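Local atomic coordinates of exported protein (Bacteroides fragilis, PDB entry 4JX0), a protein that is of unknown function but carries an E-set-like N-terminal domain and an F5/F8 type C (discoidin-like) domain, and binds magnesium. Residues A[77-82]-A[152-157]; A[90-95]-A[141-146]; A[81-86]-A[124-129]; A[45-50]-A[167-172]. One frame throughout, in Å; residues are numbered along the deposited sequence.

Contact 1: residues A[77-82]-A[152-157]; sequences YKEDIK and GSHEHL
The backbones stay well apart, with Tyr77 CA 8.6 Å from Leu157 CA, so side chains do most of the joining here. The contact pairs two loops at one end of the E-set-like domain: 77-82 runs into strand 81-87, while the loop 152-157 links strand 142-150 to strand 157-159. The two meet through a His-carboxylate pair and an aromatic edge-to-face pair. Tyr77 has CG trans to its backbone N, which sends the phenol across the opposite loop until OH donates to Glu155 O, near the plane of the ring. Leu157 CD2 covers one face of this ring in a CH-pi contact, 4.2 Å from the centroid. The edge of Tyr77 is turned toward the face of His154 in an offset T-shaped pair with planes at 86°. His154 ND1 gives a nearly straight bond (2.8 Å, 167°) to Glu79 OE2; the acceptor lies in the imidazole plane, while the donor stands above the carboxylate plane. Ile81 CG1 sits over one face of the same imidazole, and Ile81 CD1 meets Leu157 CD2 tip to tip at 3.6 Å. Nearby, Asp80 turns to Lys118 and the amide of Ala119. On the other imidazole nitrogen, a water lies 2.9 Å from His154 NE2 and accepts from Gly152 N at 3.1 Å.

Contact 2: residues A[90-95]-A[141-146]; sequences KLVTDF and GYVMAI
The flat group at this join is the peptide linking Met144 to Ala145: Val92 CG2 rests above one of its faces, 3.7 Å from Ala145 N, and no aromatic ring takes part across the two segments. The arrangement is a short, weakly bonded helical turn, 90-93, laid against strand 142-150 of the E-set-like domain. The side-chain contacts are all aliphatic. Val92 splits its two methyls along the strand. Val92 CG2, trans to its own carbonyl carbon, also meets Ala145 CB at 3.6 Å, while CG1, trans to the backbone N (chi1 177°), serves Val143. The two valine side chains slide past each other in opposite directions. Leu91 adds its CB rather than its branched end, so that the small Ala145 methyl is touched by two consecutive residues of the turn. Val143 and Ala145 face the turn; Met144 and Ile146, alternating with them, point away to the other side of the sheet. Met98 and Ala99 of the following helix 96-99 extend the apolar cover of Val143, and the Phe95 ring meets Phe167 of strand 165-174 at about 45°. Leu91 CB lies 3.7 Å from Ala145 CB, and Val92 CG1 3.8 Å from Val143 CG1.

Contact 3: residues A[81-86]-A[124-129]; sequences IKVNLM and TTVKLT
Val83, Leu85, Thr124 and Val126 meet through apolar contacts, the main kind of interaction here. Strands 81-87 and 123-130 both pair with strand 110-117, on its two sides, yet side chains of the two meet over it, consistent with a strongly curled sheet. The axes of the two segments come within 6.8 Å and run roughly parallel, 28° apart. Val126 is the central piece, with its two methyls dealt to different partners. Val126 CG2, set between its own backbone N and carbonyl carbon, touches Leu85 CD1 at 3.5 Å; Val126 CG1 leans on Val83, 3.9 Å from Val83 CG2 and also close to the carbonyl oxygen of that residue. Both neighbours cross Val126 at about a right angle. At the start of the pair, Val83 CG2 and Thr124 CG2 meet tip to tip, 3.6 Å apart.

The polar bonds noted here stay within one segment or go to other strands. Asn84 OD1 bends back to accept from Leu85 N at 2.8 Å, a strongly bent bond (135°) with the donor tilted from the carbonyl plane. Thr124 OG1 makes a weak bond to Val116 O, and Lys127 on the outward side forms a salt bridge with Glu113. A bound magnesium ion lies about 4 Å from the Thr124 side chain. Phe112 and Phe69 close round Leu85. With mostly methyl groups meeting, the association of these two segments rests on burial and shape, while their backbone bonding is directed to the strands beside them.

Contact 4: residues A[45-50]-A[167-172]; sequences NPYTQL and FVKLNL
Tyr47 and Lys169 both carry CG trans to the backbone N (chi1 -178° and 176°), which lays the phenol and the lysine chain side by side, pointing the same way. The Tyr47 OH end thus lies along the lysine methylenes, 3.3 Å from Lys169 CB, while ring carbon CD1 of Tyr47 passes Phe167 CB, the two side chains crossing at about a right angle. Beneath them, strands 47-54 and 165-174 form a parallel β-ladder, their axes 20° apart. Phe167 N opens it by donating to Pro46 O at 3.0 Å; Pro46 is the centre of an inverse gamma turn leading into the strand. Thr48 then bonds both ways, its N to Phe167 O at 3.2 Å and its O from Lys169 N at 3.1 Å. Leu50 repeats the pattern, with N to Lys169 O and O from Asn171 N, both 2.7 Å. On the face opposite Tyr47, Leu50 CB meets Leu170 CD1 at 3.7 Å, and Thr48 OG1 bonds to Tyr166 OH. Asn171 ND2 turns to Glu51. Strand 165-174 is thereby held between this parallel partner and antiparallel strand 142-150, which it meets through Val168 and Leu170, while Met98 of helix 96-99 packs on both Tyr47 and Phe167.

Overall arrangement
From the N terminus the chain first passes 45-50, whose partner 167-172 comes last, so contact 4 closes the outermost loop and encloses the other three. Residues 77-82 and 81-86 follow and share Ile81 and Lys82, starting contacts 1 and 3 from one strand; 90-95 then starts contact 2. Contact 3 closes first, at 124-129, and contact 2 at 141-146, so these two cross; contact 1 closes at 152-157, with contact 2 nested inside it. All reach the same curled mixed sheet. Contacts 2 and 4, centres about 10 Å apart, are joined through neighbouring strands 142-150 and 165-174, whereas contacts 1 and 4 lie about 31 Å apart between centres.

Contact 1: residues A[77-82]-A[152-157]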
loop_
_atom_site.group_PDB
_atom_site.type_symbol
_atom_site.label_atom_id
_atom_site.label_comp_id
_atom_site.label_asym_id
_atom_site.label_seq_id
_atom_site.Cartn_x
_atom_site.Cartn_y
_atom_site.Cartn_z
ATOM N N TYR A 77 -9.763 -11.900 35.085
ATOM C CA TYR A 77 -8.781 -12.257 36.108
ATOM C C TYR A 77 -8.887 -11.302 37.319
ATOM O O TYR A 77 -9.248 -10.134 37.167
ATOM C CB TYR A 77 -7.381 -12.239 35.479
ATOM C CG TYR A 77 -6.331 -12.958 36.286
ATOM C CD1 TYR A 77 -6.347 -14.342 36.410
ATOM C CD2 TYR A 77 -5.260 -12.269 36.844
ATOM C CE1 TYR A 77 -5.372 -15.014 37.146
ATOM C CE2 TYR A 77 -4.274 -12.929 37.570
ATOM C CZ TYR A 77 -4.326 -14.303 37.709
ATOM O OH TYR A 77 -3.373 -14.925 38.472
ATOM N N LYS A 78 -8.587 -11.839 38.520
ATOM C CA LYS A 78 -8.676 -11.163 39.822
ATOM C C LYS A 78 -7.839 -9.869 39.964
ATOM O O LYS A 78 -8.216 -9.009 40.756
ATOM C CB LYS A 78 -8.257 -12.136 40.950
ATOM C CG LYS A 78 -6.762 -12.484 40.984
ATOM C CD LYS A 78 -6.487 -13.773 41.752
ATOM C CE LYS A 78 -5.018 -14.126 41.788
ATOM N NZ LYS A 78 -4.775 -15.459 42.415
ATOM N N GLU A 79 -6.710 -9.748 39.249
ATOM C CA GLU A 79 -5.807 -8.593 39.343
ATOM C C GLU A 79 -5.369 -8.113 37.942
ATOM O O GLU A 79 -5.664 -8.764 36.941
ATOM C CB GLU A 79 -4.582 -8.941 40.219
ATOM C CG GLU A 79 -3.791 -10.165 39.774
ATOM C CD GLU A 79 -2.737 -10.685 40.738
ATOM O OE1 GLU A 79 -2.559 -10.090 41.825
ATOM O OE2 GLU A 79 -2.089 -11.702 40.401
ATOM N N ASP A 80 -4.712 -6.941 37.876
ATOM C CA ASP A 80 -4.245 -6.366 36.605
ATOM C C ASP A 80 -3.081 -7.187 36.054
ATOM O O ASP A 80 -2.219 -7.596 36.833
ATOM C CB ASP A 80 -3.800 -4.895 36.776
ATOM C CG ASP A 80 -4.879 -3.913 37.201
ATOM O OD1 ASP A 80 -6.059 -4.326 37.303
ATOM O OD2 ASP A 80 -4.546 -2.728 37.427
ATOM N N ILE A 81 -3.057 -7.426 34.724
ATOM C CA ILE A 81 -1.989 -8.175 34.045
ATOM C C ILE A 81 -1.291 -7.229 33.079
ATOM O O ILE A 81 -1.926 -6.774 32.127
ATOM C CB ILE A 81 -2.525 -9.433 33.283
ATOM C CG1 ILE A 81 -3.417 -10.329 34.164
ATOM C CG2 ILE A 81 -1.369 -10.248 32.701
ATOM C CD1 ILE A 81 -4.462 -11.026 33.390
ATOM N N LYS A 82 0.001 -6.947 33.300
ATOM C CA LYS A 82 0.766 -6.091 32.385
ATOM C C LYS A 82 1.288 -6.960 31.256
ATOM O O LYS A 82 1.958 -7.954 31.526
ATOM C CB LYS A 82 1.928 -5.380 33.107
ATOM C CG LYS A 82 1.488 -4.315 34.106
ATOM C CD LYS A 82 2.681 -3.527 34.647
ATOM C CE LYS A 82 2.276 -2.284 35.403
ATOM N NZ LYS A 82 3.448 -1.428 35.741
ATOM N N GLY A 152 4.925 -9.655 35.284
ATOM C CA GLY A 152 5.085 -10.368 36.541
ATOM C C GLY A 152 4.782 -11.844 36.467
ATOM O O GLY A 152 4.744 -12.436 35.385
ATOM N N SER A 153 4.590 -12.430 37.653
ATOM C CA SER A 153 4.204 -13.818 37.845
ATOM C C SER A 153 2.810 -13.795 38.460
ATOM O O SER A 153 2.620 -13.200 39.531
ATOM C CB SER A 153 5.210 -14.545 38.736
ATOM O OG SER A 153 5.022 -15.952 38.708
ATOM N N HIS A 154 1.829 -14.363 37.741
ATOM C CA HIS A 154 0.428 -14.418 38.147
ATOM C C HIS A 154 0.034 -15.882 38.290
ATOM O O HIS A 154 0.451 -16.699 37.469
ATOM C CB HIS A 154 -0.423 -13.701 37.100
ATOM C CG HIS A 154 -0.183 -12.222 37.028
ATOM N ND1 HIS A 154 -0.637 -11.376 38.015
ATOM C CD2 HIS A 154 0.436 -11.485 36.075
ATOM C CE1 HIS A 154 -0.292 -10.154 37.640
ATOM N NE2 HIS A 154 0.365 -10.172 36.480
ATOM N N GLU A 155 -0.737 -16.228 39.332
ATOM C CA GLU A 155 -1.109 -17.626 39.603
ATOM C C GLU A 155 -2.268 -18.113 38.715
ATOM O O GLU A 155 -3.255 -17.405 38.557
ATOM C CB GLU A 155 -1.480 -17.815 41.085
ATOM C CG GLU A 155 -0.368 -17.424 42.049
ATOM C CD GLU A 155 -0.561 -17.840 43.496
ATOM O OE1 GLU A 155 -1.608 -18.443 43.824
ATOM O OE2 GLU A 155 0.379 -17.623 44.294
ATOM N N HIS A 156 -2.154 -19.344 38.170
ATOM C CA HIS A 156 -3.151 -19.972 37.292
ATOM C C HIS A 156 -3.439 -19.083 36.079
ATOM O O HIS A 156 -4.590 -18.860 35.714
ATOM C CB HIS A 156 -4.441 -20.320 38.053
ATOM C CG HIS A 156 -4.241 -21.376 39.090
ATOM N ND1 HIS A 156 -4.558 -22.696 38.844
ATOM C CD2 HIS A 156 -3.754 -21.271 40.346
ATOM C CE1 HIS A 156 -4.247 -23.356 39.946
ATOM N NE2 HIS A 156 -3.751 -22.538 40.873
ATOM N N LEU A 157 -2.359 -18.574 35.475
ATOM C CA LEU A 157 -2.389 -17.705 34.308
ATOM C C LEU A 157 -1.148 -17.967 33.475
ATOM O O LEU A 157 -0.061 -18.097 34.039
ATOM C CB LEU A 157 -2.435 -16.233 34.739
ATOM C CG LEU A 157 -2.667 -15.208 33.627
ATOM C CD1 LEU A 157 -4.111 -15.212 33.166
ATOM C CD2 LEU A 157 -2.274 -13.834 34.083
HETATM O O HOH W 1 0.940 -10.811 41.364
HETATM O O HOH W 2 2.226 -8.103 35.653
#

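Contact 2: residues A[90-95]-A[141-146]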
loop_
_atom_site.group_PDB
_atom_site.type_symbol
_atom_site.label_atom_id
_atom_site.label_comp_id
_atom_site.label_asym_id
_atom_site.label_seq_id
_atom_site.Cartn_x
_atom_site.Cartn_y
_atom_site.Cartn_z
ATOM N N LYS A 90 14.587 -15.206 16.628
ATOM C CA LYS A 90 14.735 -16.663 16.508
ATOM C C LYS A 90 13.525 -17.321 15.801
ATOM O O LYS A 90 13.705 -18.330 15.117
ATOM C CB LYS A 90 14.925 -17.306 17.898
ATOM C CG LYS A 90 16.241 -16.938 18.595
ATOM C CD LYS A 90 16.296 -17.434 20.049
ATOM C CE LYS A 90 17.453 -16.837 20.822
ATOM N NZ LYS A 90 17.492 -17.297 22.238
ATOM N N LEU A 91 12.308 -16.741 15.944
ATOM C CA LEU A 91 11.082 -17.270 15.323
ATOM C C LEU A 91 11.039 -17.096 13.798
ATOM O O LEU A 91 10.219 -17.743 13.144
ATOM C CB LEU A 91 9.819 -16.621 15.925
ATOM C CG LEU A 91 9.327 -17.220 17.241
ATOM C CD1 LEU A 91 10.230 -16.844 18.381
ATOM C CD2 LEU A 91 7.916 -16.768 17.544
ATOM N N VAL A 92 11.868 -16.205 13.244
ATOM C CA VAL A 92 11.921 -15.989 11.801
ATOM C C VAL A 92 12.561 -17.232 11.152
ATOM O O VAL A 92 12.120 -17.639 10.076
ATOM C CB VAL A 92 12.682 -14.681 11.451
ATOM C CG1 VAL A 92 12.794 -14.496 9.945
ATOM C CG2 VAL A 92 12.004 -13.465 12.077
ATOM N N THR A 93 13.571 -17.845 11.835
ATOM C CA THR A 93 14.308 -19.042 11.383
ATOM C C THR A 93 13.376 -20.242 11.072
ATOM O O THR A 93 13.602 -20.926 10.070
ATOM C CB THR A 93 15.358 -19.456 12.441
ATOM O OG1 THR A 93 16.018 -18.291 12.944
ATOM C CG2 THR A 93 16.397 -20.419 11.885
ATOM N N ASP A 94 12.318 -20.464 11.895
ATOM C CA ASP A 94 11.352 -21.565 11.687
ATOM C C ASP A 94 10.195 -21.184 10.704
ATOM O O ASP A 94 9.249 -21.961 10.555
ATOM C CB ASP A 94 10.773 -22.077 13.036
ATOM C CG ASP A 94 9.974 -21.085 13.876
ATOM O OD1 ASP A 94 9.014 -20.479 13.339
ATOM O OD2 ASP A 94 10.254 -20.980 15.095
ATOM N N PHE A 95 10.295 -20.024 10.017
ATOM C CA PHE A 95 9.324 -19.538 9.036
ATOM C C PHE A 95 10.134 -19.141 7.780
ATOM O O PHE A 95 10.346 -17.949 7.535
ATOM C CB PHE A 95 8.542 -18.356 9.660
ATOM C CG PHE A 95 7.144 -18.099 9.139
ATOM C CD1 PHE A 95 6.942 -17.640 7.846
ATOM C CD2 PHE A 95 6.045 -18.156 9.990
ATOM C CE1 PHE A 95 5.659 -17.330 7.385
ATOM C CE2 PHE A 95 4.763 -17.833 9.531
ATOM C CZ PHE A 95 4.580 -17.422 8.233
ATOM N N GLY A 141 13.223 -6.238 1.036
ATOM C CA GLY A 141 12.330 -5.944 2.136
ATOM C C GLY A 141 13.015 -6.293 3.429
ATOM O O GLY A 141 14.220 -6.553 3.461
ATOM N N TYR A 142 12.245 -6.272 4.503
ATOM C CA TYR A 142 12.694 -6.637 5.838
ATOM C C TYR A 142 11.646 -7.528 6.441
ATOM O O TYR A 142 10.486 -7.471 6.036
ATOM C CB TYR A 142 12.938 -5.395 6.711
ATOM C CG TYR A 142 13.983 -4.456 6.153
ATOM C CD1 TYR A 142 13.658 -3.523 5.181
ATOM C CD2 TYR A 142 15.294 -4.486 6.615
ATOM C CE1 TYR A 142 14.615 -2.666 4.653
ATOM C CE2 TYR A 142 16.259 -3.624 6.104
ATOM C CZ TYR A 142 15.915 -2.713 5.121
ATOM O OH TYR A 142 16.834 -1.846 4.581
ATOM N N VAL A 143 12.040 -8.344 7.406
ATOM C CA VAL A 143 11.125 -9.270 8.057
ATOM C C VAL A 143 11.376 -9.263 9.546
ATOM O O VAL A 143 12.502 -9.025 9.985
ATOM C CB VAL A 143 11.258 -10.690 7.451
ATOM C CG1 VAL A 143 12.588 -11.346 7.811
ATOM C CG2 VAL A 143 10.092 -11.573 7.863
HETATM N N MSE A 144 10.335 -9.504 10.330
HETATM C CA MSE A 144 10.513 -9.583 11.769
HETATM C C MSE A 144 9.425 -10.397 12.428
HETATM O O MSE A 144 8.297 -10.475 11.926
HETATM C CB MSE A 144 10.571 -8.202 12.411
HETATM C CG MSE A 144 9.327 -7.366 12.212
HETATM SE SE MSE A 144 9.427 -5.765 13.292
HETATM C CE MSE A 144 9.006 -6.500 14.935
ATOM N N ALA A 145 9.782 -10.987 13.576
ATOM C CA ALA A 145 8.888 -11.787 14.397
ATOM C C ALA A 145 8.828 -11.180 15.782
ATOM O O ALA A 145 9.842 -10.683 16.284
ATOM C CB ALA A 145 9.377 -13.223 14.459
ATOM N N ILE A 146 7.635 -11.195 16.384
ATOM C CA ILE A 146 7.395 -10.640 17.719
ATOM C C ILE A 146 6.614 -11.640 18.553
ATOM O O ILE A 146 5.800 -12.386 17.996
ATOM C CB ILE A 146 6.662 -9.266 17.664
ATOM C CG1 ILE A 146 5.530 -9.261 16.626
ATOM C CG2 ILE A 146 7.664 -8.174 17.379
ATOM C CD1 ILE A 146 4.434 -8.254 16.871
#

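Contact 3: residues A[81-86]-A[124-129]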
loop_
_atom_site.group_PDB
_atom_site.type_symbol
_atom_site.label_atom_id
_atom_site.label_comp_id
_atom_site.label_asym_id
_atom_site.label_seq_id
_atom_site.Cartn_x
_atom_site.Cartn_y
_atom_site.Cartn_z
ATOM N N ILE A 81 -3.057 -7.426 34.724
ATOM C CA ILE A 81 -1.989 -8.175 34.045
ATOM C C ILE A 81 -1.291 -7.229 33.079
ATOM O O ILE A 81 -1.926 -6.774 32.127
ATOM C CB ILE A 81 -2.525 -9.433 33.283
ATOM C CG1 ILE A 81 -3.417 -10.329 34.164
ATOM C CG2 ILE A 81 -1.369 -10.248 32.701
ATOM C CD1 ILE A 81 -4.462 -11.026 33.390
ATOM N N LYS A 82 0.001 -6.947 33.300
ATOM C CA LYS A 82 0.766 -6.091 32.385
ATOM C C LYS A 82 1.288 -6.960 31.256
ATOM O O LYS A 82 1.958 -7.954 31.526
ATOM C CB LYS A 82 1.928 -5.380 33.107
ATOM C CG LYS A 82 1.488 -4.315 34.106
ATOM C CD LYS A 82 2.681 -3.527 34.647
ATOM C CE LYS A 82 2.276 -2.284 35.403
ATOM N NZ LYS A 82 3.448 -1.428 35.741
ATOM N N VAL A 83 0.985 -6.597 30.000
ATOM C CA VAL A 83 1.409 -7.346 28.815
ATOM C C VAL A 83 2.184 -6.443 27.866
ATOM O O VAL A 83 1.975 -5.230 27.840
ATOM C CB VAL A 83 0.224 -8.013 28.077
ATOM C CG1 VAL A 83 -0.329 -9.174 28.889
ATOM C CG2 VAL A 83 -0.885 -7.008 27.733
ATOM N N ASN A 84 3.067 -7.040 27.072
ATOM C CA ASN A 84 3.866 -6.302 26.094
ATOM C C ASN A 84 4.384 -7.235 25.023
ATOM O O ASN A 84 4.362 -8.448 25.218
ATOM C CB ASN A 84 5.044 -5.582 26.790
ATOM C CG ASN A 84 5.535 -4.325 26.064
ATOM O OD1 ASN A 84 5.281 -4.105 24.864
ATOM N ND2 ASN A 84 6.249 -3.468 26.777
ATOM N N LEU A 85 4.847 -6.677 23.891
ATOM C CA LEU A 85 5.458 -7.457 22.813
ATOM C C LEU A 85 6.965 -7.298 22.846
ATOM O O LEU A 85 7.478 -6.294 23.340
ATOM C CB LEU A 85 4.948 -7.004 21.444
ATOM C CG LEU A 85 3.541 -7.409 21.090
ATOM C CD1 LEU A 85 3.019 -6.548 19.978
ATOM C CD2 LEU A 85 3.462 -8.883 20.706
HETATM N N MSE A 86 7.676 -8.261 22.289
HETATM C CA MSE A 86 9.126 -8.162 22.191
HETATM C C MSE A 86 9.572 -8.761 20.883
HETATM O O MSE A 86 8.894 -9.626 20.339
HETATM C CB MSE A 86 9.826 -8.815 23.390
HETATM C CG MSE A 86 9.779 -10.326 23.413
HETATM SE SE MSE A 86 11.064 -10.973 24.686
HETATM C CE MSE A 86 12.704 -10.866 23.567
ATOM N N THR A 124 -7.112 -5.870 25.784
ATOM C CA THR A 124 -6.256 -4.681 25.845
ATOM C C THR A 124 -5.518 -4.597 24.491
ATOM O O THR A 124 -5.762 -5.431 23.610
ATOM C CB THR A 124 -5.320 -4.689 27.079
ATOM O OG1 THR A 124 -4.868 -3.359 27.317
ATOM C CG2 THR A 124 -4.116 -5.600 26.918
ATOM N N THR A 125 -4.654 -3.593 24.321
ATOM C CA THR A 125 -3.871 -3.444 23.099
ATOM C C THR A 125 -2.419 -3.175 23.454
ATOM O O THR A 125 -2.131 -2.534 24.469
ATOM C CB THR A 125 -4.425 -2.325 22.166
ATOM O OG1 THR A 125 -4.536 -1.100 22.885
ATOM C CG2 THR A 125 -5.763 -2.675 21.548
ATOM N N VAL A 126 -1.514 -3.650 22.589
ATOM C CA VAL A 126 -0.073 -3.447 22.691
ATOM C C VAL A 126 0.353 -2.878 21.336
ATOM O O VAL A 126 -0.163 -3.318 20.308
ATOM C CB VAL A 126 0.696 -4.717 23.111
ATOM C CG1 VAL A 126 0.369 -5.082 24.551
ATOM C CG2 VAL A 126 0.401 -5.888 22.189
ATOM N N LYS A 127 1.199 -1.843 21.333
ATOM C CA LYS A 127 1.576 -1.123 20.114
ATOM C C LYS A 127 3.023 -1.369 19.700
ATOM O O LYS A 127 3.906 -1.441 20.550
ATOM C CB LYS A 127 1.368 0.389 20.336
ATOM C CG LYS A 127 0.773 1.118 19.144
ATOM C CD LYS A 127 0.829 2.642 19.303
ATOM C CE LYS A 127 -0.137 3.201 20.328
ATOM N NZ LYS A 127 0.044 4.662 20.521
ATOM N N LEU A 128 3.253 -1.456 18.381
ATOM C CA LEU A 128 4.569 -1.569 17.759
ATOM C C LEU A 128 4.681 -0.397 16.833
ATOM O O LEU A 128 3.893 -0.303 15.896
ATOM C CB LEU A 128 4.721 -2.896 17.004
ATOM C CG LEU A 128 5.898 -3.022 16.019
ATOM C CD1 LEU A 128 7.231 -2.598 16.643
ATOM C CD2 LEU A 128 6.002 -4.426 15.495
ATOM N N THR A 129 5.615 0.511 17.105
ATOM C CA THR A 129 5.809 1.700 16.287
ATOM C C THR A 129 7.142 1.595 15.547
ATOM O O THR A 129 8.176 1.345 16.172
ATOM C CB THR A 129 5.719 2.952 17.159
ATOM O OG1 THR A 129 4.505 2.899 17.916
ATOM C CG2 THR A 129 5.778 4.241 16.345
#

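Contact 4: residues A[45-50]-A[167-172]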
loop_
_atom_site.group_PDB
_atom_site.type_symbol
_atom_site.label_atom_id
_atom_site.label_comp_id
_atom_site.label_asym_id
_atom_site.label_seq_id
_atom_site.Cartn_x
_atom_site.Cartn_y
_atom_site.Cartn_z
ATOM N N ASN A 45 -4.350 -15.567 9.531
ATOM C CA ASN A 45 -2.966 -15.912 9.871
ATOM C C ASN A 45 -2.265 -14.791 10.645
ATOM O O ASN A 45 -2.624 -13.620 10.484
ATOM C CB ASN A 45 -2.165 -16.218 8.591
ATOM C CG ASN A 45 -2.599 -17.467 7.863
ATOM O OD1 ASN A 45 -3.180 -18.390 8.438
ATOM N ND2 ASN A 45 -2.262 -17.555 6.585
ATOM N N PRO A 46 -1.206 -15.122 11.426
ATOM C CA PRO A 46 -0.456 -14.075 12.145
ATOM C C PRO A 46 0.578 -13.415 11.236
ATOM O O PRO A 46 1.782 -13.568 11.444
ATOM C CB PRO A 46 0.208 -14.859 13.274
ATOM C CG PRO A 46 0.458 -16.189 12.690
ATOM C CD PRO A 46 -0.642 -16.459 11.703
ATOM N N TYR A 47 0.112 -12.688 10.217
ATOM C CA TYR A 47 0.999 -12.087 9.235
ATOM C C TYR A 47 0.420 -10.804 8.673
ATOM O O TYR A 47 -0.751 -10.774 8.288
ATOM C CB TYR A 47 1.239 -13.093 8.098
ATOM C CG TYR A 47 2.193 -12.624 7.023
ATOM C CD1 TYR A 47 3.528 -12.374 7.310
ATOM C CD2 TYR A 47 1.780 -12.514 5.697
ATOM C CE1 TYR A 47 4.419 -11.970 6.315
ATOM C CE2 TYR A 47 2.662 -12.117 4.693
ATOM C CZ TYR A 47 3.987 -11.858 5.003
ATOM O OH TYR A 47 4.860 -11.458 4.019
ATOM N N THR A 48 1.235 -9.748 8.627
ATOM C CA THR A 48 0.847 -8.466 8.052
ATOM C C THR A 48 1.952 -8.024 7.156
ATOM O O THR A 48 3.096 -7.941 7.598
ATOM C CB THR A 48 0.564 -7.402 9.127
ATOM O OG1 THR A 48 -0.427 -7.898 10.011
ATOM C CG2 THR A 48 0.033 -6.109 8.534
ATOM N N GLN A 49 1.630 -7.760 5.892
ATOM C CA GLN A 49 2.606 -7.266 4.944
ATOM C C GLN A 49 2.447 -5.761 4.889
ATOM O O GLN A 49 1.385 -5.270 4.500
ATOM C CB GLN A 49 2.426 -7.919 3.573
ATOM C CG GLN A 49 3.659 -7.779 2.694
ATOM C CD GLN A 49 3.510 -8.500 1.382
ATOM O OE1 GLN A 49 3.552 -7.887 0.308
ATOM N NE2 GLN A 49 3.359 -9.824 1.427
ATOM N N LEU A 50 3.463 -5.034 5.362
ATOM C CA LEU A 50 3.482 -3.575 5.363
ATOM C C LEU A 50 4.127 -3.138 4.065
ATOM O O LEU A 50 5.012 -3.826 3.543
ATOM C CB LEU A 50 4.244 -3.031 6.584
ATOM C CG LEU A 50 3.386 -2.508 7.726
ATOM C CD1 LEU A 50 2.443 -3.553 8.223
ATOM C CD2 LEU A 50 4.252 -1.996 8.865
ATOM N N PHE A 167 4.109 -12.280 12.831
ATOM C CA PHE A 167 5.122 -12.006 11.810
ATOM C C PHE A 167 4.761 -10.767 10.998
ATOM O O PHE A 167 3.597 -10.563 10.664
ATOM C CB PHE A 167 5.275 -13.216 10.887
ATOM C CG PHE A 167 5.686 -14.446 11.657
ATOM C CD1 PHE A 167 6.996 -14.610 12.080
ATOM C CD2 PHE A 167 4.738 -15.369 12.079
ATOM C CE1 PHE A 167 7.369 -15.711 12.848
ATOM C CE2 PHE A 167 5.109 -16.470 12.853
ATOM C CZ PHE A 167 6.424 -16.634 13.232
ATOM N N VAL A 168 5.757 -9.922 10.714
ATOM C CA VAL A 168 5.569 -8.692 9.949
ATOM C C VAL A 168 6.623 -8.643 8.866
ATOM O O VAL A 168 7.793 -8.909 9.146
ATOM C CB VAL A 168 5.629 -7.436 10.858
ATOM C CG1 VAL A 168 5.378 -6.163 10.061
ATOM C CG2 VAL A 168 4.634 -7.540 12.012
ATOM N N LYS A 169 6.200 -8.371 7.617
ATOM C CA LYS A 169 7.105 -8.199 6.478
ATOM C C LYS A 169 6.931 -6.801 5.954
ATOM O O LYS A 169 5.806 -6.379 5.654
ATOM C CB LYS A 169 6.886 -9.208 5.335
ATOM C CG LYS A 169 7.805 -8.916 4.130
ATOM C CD LYS A 169 7.786 -9.994 3.080
ATOM C CE LYS A 169 8.747 -9.703 1.954
ATOM N NZ LYS A 169 8.674 -10.750 0.901
ATOM N N LEU A 170 8.047 -6.088 5.815
ATOM C CA LEU A 170 8.037 -4.758 5.252
ATOM C C LEU A 170 8.455 -4.889 3.811
ATOM O O LEU A 170 9.629 -5.123 3.541
ATOM C CB LEU A 170 8.969 -3.838 6.039
ATOM C CG LEU A 170 8.992 -2.385 5.613
ATOM C CD1 LEU A 170 7.622 -1.747 5.731
ATOM C CD2 LEU A 170 9.993 -1.610 6.429
ATOM N N ASN A 171 7.480 -4.802 2.889
ATOM C CA ASN A 171 7.723 -4.896 1.449
ATOM C C ASN A 171 8.141 -3.514 0.945
ATOM O O ASN A 171 7.460 -2.522 1.225
ATOM C CB ASN A 171 6.472 -5.409 0.717
ATOM C CG ASN A 171 6.705 -5.705 -0.751
ATOM O OD1 ASN A 171 7.482 -6.604 -1.103
ATOM N ND2 ASN A 171 6.090 -4.930 -1.650
ATOM N N LEU A 172 9.263 -3.448 0.215
ATOM C CA LEU A 172 9.803 -2.190 -0.275
ATOM C C LEU A 172 9.799 -2.187 -1.790
ATOM O O LEU A 172 10.129 -3.202 -2.402
ATOM C CB LEU A 172 11.220 -2.028 0.276
ATOM C CG LEU A 172 11.731 -0.602 0.338
ATOM C CD1 LEU A 172 12.418 -0.327 1.647
ATOM C CD2 LEU A 172 12.670 -0.329 -0.787
#